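Local coordinates for mutT/nudix family protein (Listeria innocua, PDB 3I9X) that is assigned to the Nudix hydrolase family and probably acts as a hydrolase, the crystallised piece holding its Nudix domain, at residues A[63-66]-A[67-70]; A[79-82]-A[83-86]. All coordinates share one frame; numbering follows the deposited sequence.

Both contacts are local, one across a turn and one at a helix start, and they follow one another along the Nudix domain. Interaction 1 lies in the turn just before strand 69-75; interaction 2 starts helix 82-94, the next regular element of the chain. Their centres lie 24 Å apart and their nearest atoms about 14 Å, so they do not touch and are linked by strand 69-75 and the loop after it. Interaction 2 belongs to the Nudix signature sequence, whose loop-helix unit in Nudix hydrolases typically binds the catalytic metal ions; the same role is probable here. Interaction 1 comes before that signature in the chain.

Interaction 1: A[63-66]-A[67-70]; sequences NMEG and GKWA
The extended side chain of K68 crosses that of E65, which bends at chi2 (-69°) to meet it, over a type II beta turn from E65 to K68. With CG beside its own backbone N (chi1 -67°), the lysine first runs over the turn: CB lies 3.4 Å from E65 O, and CG stays near that same oxygen. Beyond CG the chain is extended; CD lies 3.6 Å from E65 OE1, and CE passes 3.8 Å from E65 OE2. The ammonium ends in a salt bridge, NZ to E65 OE2 at 3.1 Å, approaching from the syn side but 31° out of the carboxylate plane; its bond to E65 OE1 is weak. OE1 also accepts from F159 N, which should help fix the carboxylate's rotation. Opposite charges on long chains suit this pair to a surface turn. In the backbone, K68 N donates to E65 O (3.2 Å), the i+3 to i bond of the turn. Glycine suits G67 because its phi is positive and a CB would clash with G66 O. The turn ends the connection from strand 43-52 to its antiparallel partner, strand 69-75; backbone bonds from G67 and K68 to R53 join it to the residue following strand 43-52.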
loop_
_atom_site.group_PDB
_atom_site.type_symbol
_atom_site.label_atom_id
_atom_site.label_comp_id
_atom_site.label_asym_id
_atom_site.label_seq_id
_atom_site.Cartn_x
_atom_site.Cartn_y
_atom_site.Cartn_z
ATOM N N ASN A 63 -17.771 22.646 4.140
ATOM C CA ASN A 63 -16.979 21.582 3.475
ATOM C C ASN A 63 -16.611 20.542 4.512
ATOM O O ASN A 63 -16.244 20.897 5.625
ATOM C CB ASN A 63 -15.696 22.185 2.832
ATOM C CG ASN A 63 -15.065 21.265 1.735
ATOM O OD1 ASN A 63 -15.672 20.308 1.311
ATOM N ND2 ASN A 63 -13.835 21.567 1.320
ATOM N N MET A 64 -16.651 19.268 4.173
ATOM C CA MET A 64 -15.988 18.269 5.043
ATOM C C MET A 64 -14.529 18.665 5.249
ATOM O O MET A 64 -13.855 19.136 4.335
ATOM C CB MET A 64 -16.026 16.841 4.517
ATOM C CG MET A 64 -16.386 15.799 5.657
ATOM S SD MET A 64 -18.248 15.616 5.747
ATOM C CE MET A 64 -18.682 15.521 3.991
ATOM N N GLU A 65 -14.091 18.498 6.478
ATOM C CA GLU A 65 -12.787 18.931 6.914
ATOM C C GLU A 65 -12.434 20.351 6.457
ATOM O O GLU A 65 -11.268 20.635 6.229
ATOM C CB GLU A 65 -11.747 17.907 6.428
ATOM C CG GLU A 65 -11.958 16.498 7.011
ATOM C CD GLU A 65 -11.674 16.439 8.494
ATOM O OE1 GLU A 65 -10.565 16.069 8.915
ATOM O OE2 GLU A 65 -12.547 16.816 9.272
ATOM N N GLY A 66 -13.433 21.232 6.317
ATOM C CA GLY A 66 -13.197 22.564 5.794
ATOM C C GLY A 66 -12.210 23.370 6.638
ATOM O O GLY A 66 -12.161 23.251 7.872
ATOM N N GLY A 67 -11.411 24.181 5.969
ATOM C CA GLY A 67 -10.400 24.951 6.652
ATOM C C GLY A 67 -9.190 24.197 7.206
ATOM O O GLY A 67 -8.330 24.834 7.816
ATOM N N LYS A 68 -9.110 22.871 7.012
ATOM C CA LYS A 68 -7.998 22.077 7.555
ATOM C C LYS A 68 -6.951 21.844 6.469
ATOM O O LYS A 68 -7.274 21.770 5.292
ATOM C CB LYS A 68 -8.486 20.742 8.109
ATOM C CG LYS A 68 -9.388 20.894 9.359
ATOM C CD LYS A 68 -9.899 19.527 9.804
ATOM C CE LYS A 68 -10.676 19.549 11.115
ATOM N NZ LYS A 68 -10.936 18.143 11.618
ATOM N N TRP A 69 -5.693 21.790 6.880
ATOM C CA TRP A 69 -4.574 21.571 5.943
ATOM C C TRP A 69 -4.464 20.103 5.523
ATOM O O TRP A 69 -4.590 19.194 6.338
ATOM C CB TRP A 69 -3.276 22.056 6.606
ATOM C CG TRP A 69 -3.237 23.527 6.806
ATOM C CD1 TRP A 69 -3.616 24.224 7.936
ATOM C CD2 TRP A 69 -2.796 24.508 5.864
ATOM N NE1 TRP A 69 -3.437 25.574 7.736
ATOM C CE2 TRP A 69 -2.960 25.784 6.476
ATOM C CE3 TRP A 69 -2.316 24.445 4.550
ATOM C CZ2 TRP A 69 -2.653 26.975 5.826
ATOM C CZ3 TRP A 69 -1.994 25.640 3.900
ATOM C CH2 TRP A 69 -2.151 26.889 4.558
ATOM N N ALA A 70 -4.232 19.869 4.242
ATOM C CA ALA A 70 -4.127 18.530 3.701
ATOM C C ALA A 70 -2.897 18.451 2.793
ATOM O O ALA A 70 -2.531 19.453 2.164
ATOM C CB ALA A 70 -5.367 18.184 2.865
#

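Interaction 2: A[79-82]-A[83-86]; sequences NESA and EQAA
S81 and Q84 face each other as a capping box, the reciprocal N-cap motif that starts helix 82-94. Each side chain turns toward the other's backbone N-H. The serine hydroxyl sits between its own backbone N and carbonyl carbon (chi1 68°), which swings OG over the first turn to accept from Q84 N at 3.1 Å. In return the Q84 side chain, bent at chi2, comes back along the helix end and places OE1 3.2 Å from S81 N. That bond is straight at the hydrogen, 166°, yet the N-H meets the amide oxygen from above the carbonyl plane, 49° out of it. Serine suits the N-cap because its short side chain brings a hydroxyl oxygen within reach of an amide of the first turn; glutamine is long enough to return the bond. Behind the box the regular helical pattern begins, with A85 N bonded to S81 O at 3.0 Å and A86 N to A82 O at 2.9 Å.

E80 approaches from another side, its carboxylate reaching past the box to A85, where E80 OE2 lies 3.4 Å from A85 CB. OE1 forms a salt bridge with R88, its strongest partner, and OE2 accepts from D77 N; by sequence E80 and R88 match the glutamate and arginine of the Nudix box. The alanines suit the inner side of the helix: with only a methyl group each, A82, A85 and A86 let it lie close against strand 27-40, and A82 and A86 also reach F123 of strand 118-126. At the helix start the second subunit joins in, as D108 OD2 of that chain accepts a hydrogen bond from A82 N.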
loop_
_atom_site.group_PDB
_atom_site.type_symbol
_atom_site.label_atom_id
_atom_site.label_comp_id
_atom_site.label_asym_id
_atom_site.label_seq_id
_atom_site.Cartn_x
_atom_site.Cartn_y
_atom_site.Cartn_z
ATOM N N ASN A 79 -8.692 3.344 -14.452
ATOM C CA ASN A 79 -7.696 2.917 -15.443
ATOM C C ASN A 79 -6.248 3.368 -15.192
ATOM O O ASN A 79 -5.425 3.405 -16.111
ATOM C CB ASN A 79 -8.208 3.254 -16.859
ATOM C CG ASN A 79 -9.469 2.431 -17.234
ATOM O OD1 ASN A 79 -10.595 2.964 -17.259
ATOM N ND2 ASN A 79 -9.281 1.116 -17.486
ATOM N N GLU A 80 -5.905 3.636 -13.929
ATOM C CA GLU A 80 -4.500 3.874 -13.544
ATOM C C GLU A 80 -4.090 3.287 -12.159
ATOM O O GLU A 80 -4.929 2.884 -11.346
ATOM C CB GLU A 80 -4.214 5.382 -13.577
ATOM C CG GLU A 80 -4.967 6.150 -12.511
ATOM C CD GLU A 80 -4.919 7.677 -12.698
ATOM O OE1 GLU A 80 -4.285 8.180 -13.656
ATOM O OE2 GLU A 80 -5.558 8.352 -11.883
ATOM N N SER A 81 -2.785 3.223 -11.939
ATOM C CA SER A 81 -2.235 2.854 -10.646
ATOM C C SER A 81 -2.142 4.108 -9.786
ATOM O O SER A 81 -2.198 5.247 -10.307
ATOM C CB SER A 81 -0.856 2.251 -10.831
ATOM O OG SER A 81 0.033 3.248 -11.281
ATOM N N ALA A 82 -2.024 3.908 -8.470
ATOM C CA ALA A 82 -1.895 5.022 -7.545
ATOM C C ALA A 82 -0.628 5.844 -7.876
ATOM O O ALA A 82 -0.633 7.057 -7.733
ATOM C CB ALA A 82 -1.888 4.546 -6.089
ATOM N N GLU A 83 0.418 5.161 -8.310
ATOM C CA GLU A 83 1.653 5.755 -8.819
ATOM C C GLU A 83 1.429 6.676 -10.004
ATOM O O GLU A 83 1.968 7.785 -10.042
ATOM C CB GLU A 83 2.613 4.662 -9.244
ATOM C CG GLU A 83 3.965 5.190 -9.747
ATOM C CD GLU A 83 5.101 4.158 -9.666
ATOM O OE1 GLU A 83 5.932 4.267 -8.730
ATOM O OE2 GLU A 83 5.171 3.250 -10.538
ATOM N N GLN A 84 0.619 6.228 -10.964
ATOM C CA GLN A 84 0.316 7.050 -12.116
ATOM C C GLN A 84 -0.435 8.275 -11.669
ATOM O O GLN A 84 -0.108 9.373 -12.083
ATOM C CB GLN A 84 -0.435 6.259 -13.206
ATOM C CG GLN A 84 0.519 5.519 -14.148
ATOM C CD GLN A 84 -0.011 4.180 -14.696
ATOM O OE1 GLN A 84 -1.207 3.867 -14.618
ATOM N NE2 GLN A 84 0.909 3.379 -15.246
ATOM N N ALA A 85 -1.406 8.100 -10.780
ATOM C CA ALA A 85 -2.141 9.227 -10.244
ATOM C C ALA A 85 -1.256 10.228 -9.448
ATOM O O ALA A 85 -1.487 11.446 -9.512
ATOM C CB ALA A 85 -3.286 8.752 -9.396
ATOM N N ALA A 86 -0.281 9.721 -8.697
ATOM C CA ALA A 86 0.654 10.582 -7.976
ATOM C C ALA A 86 1.578 11.337 -8.940
ATOM O O ALA A 86 1.881 12.489 -8.701
ATOM C CB ALA A 86 1.498 9.770 -6.962
#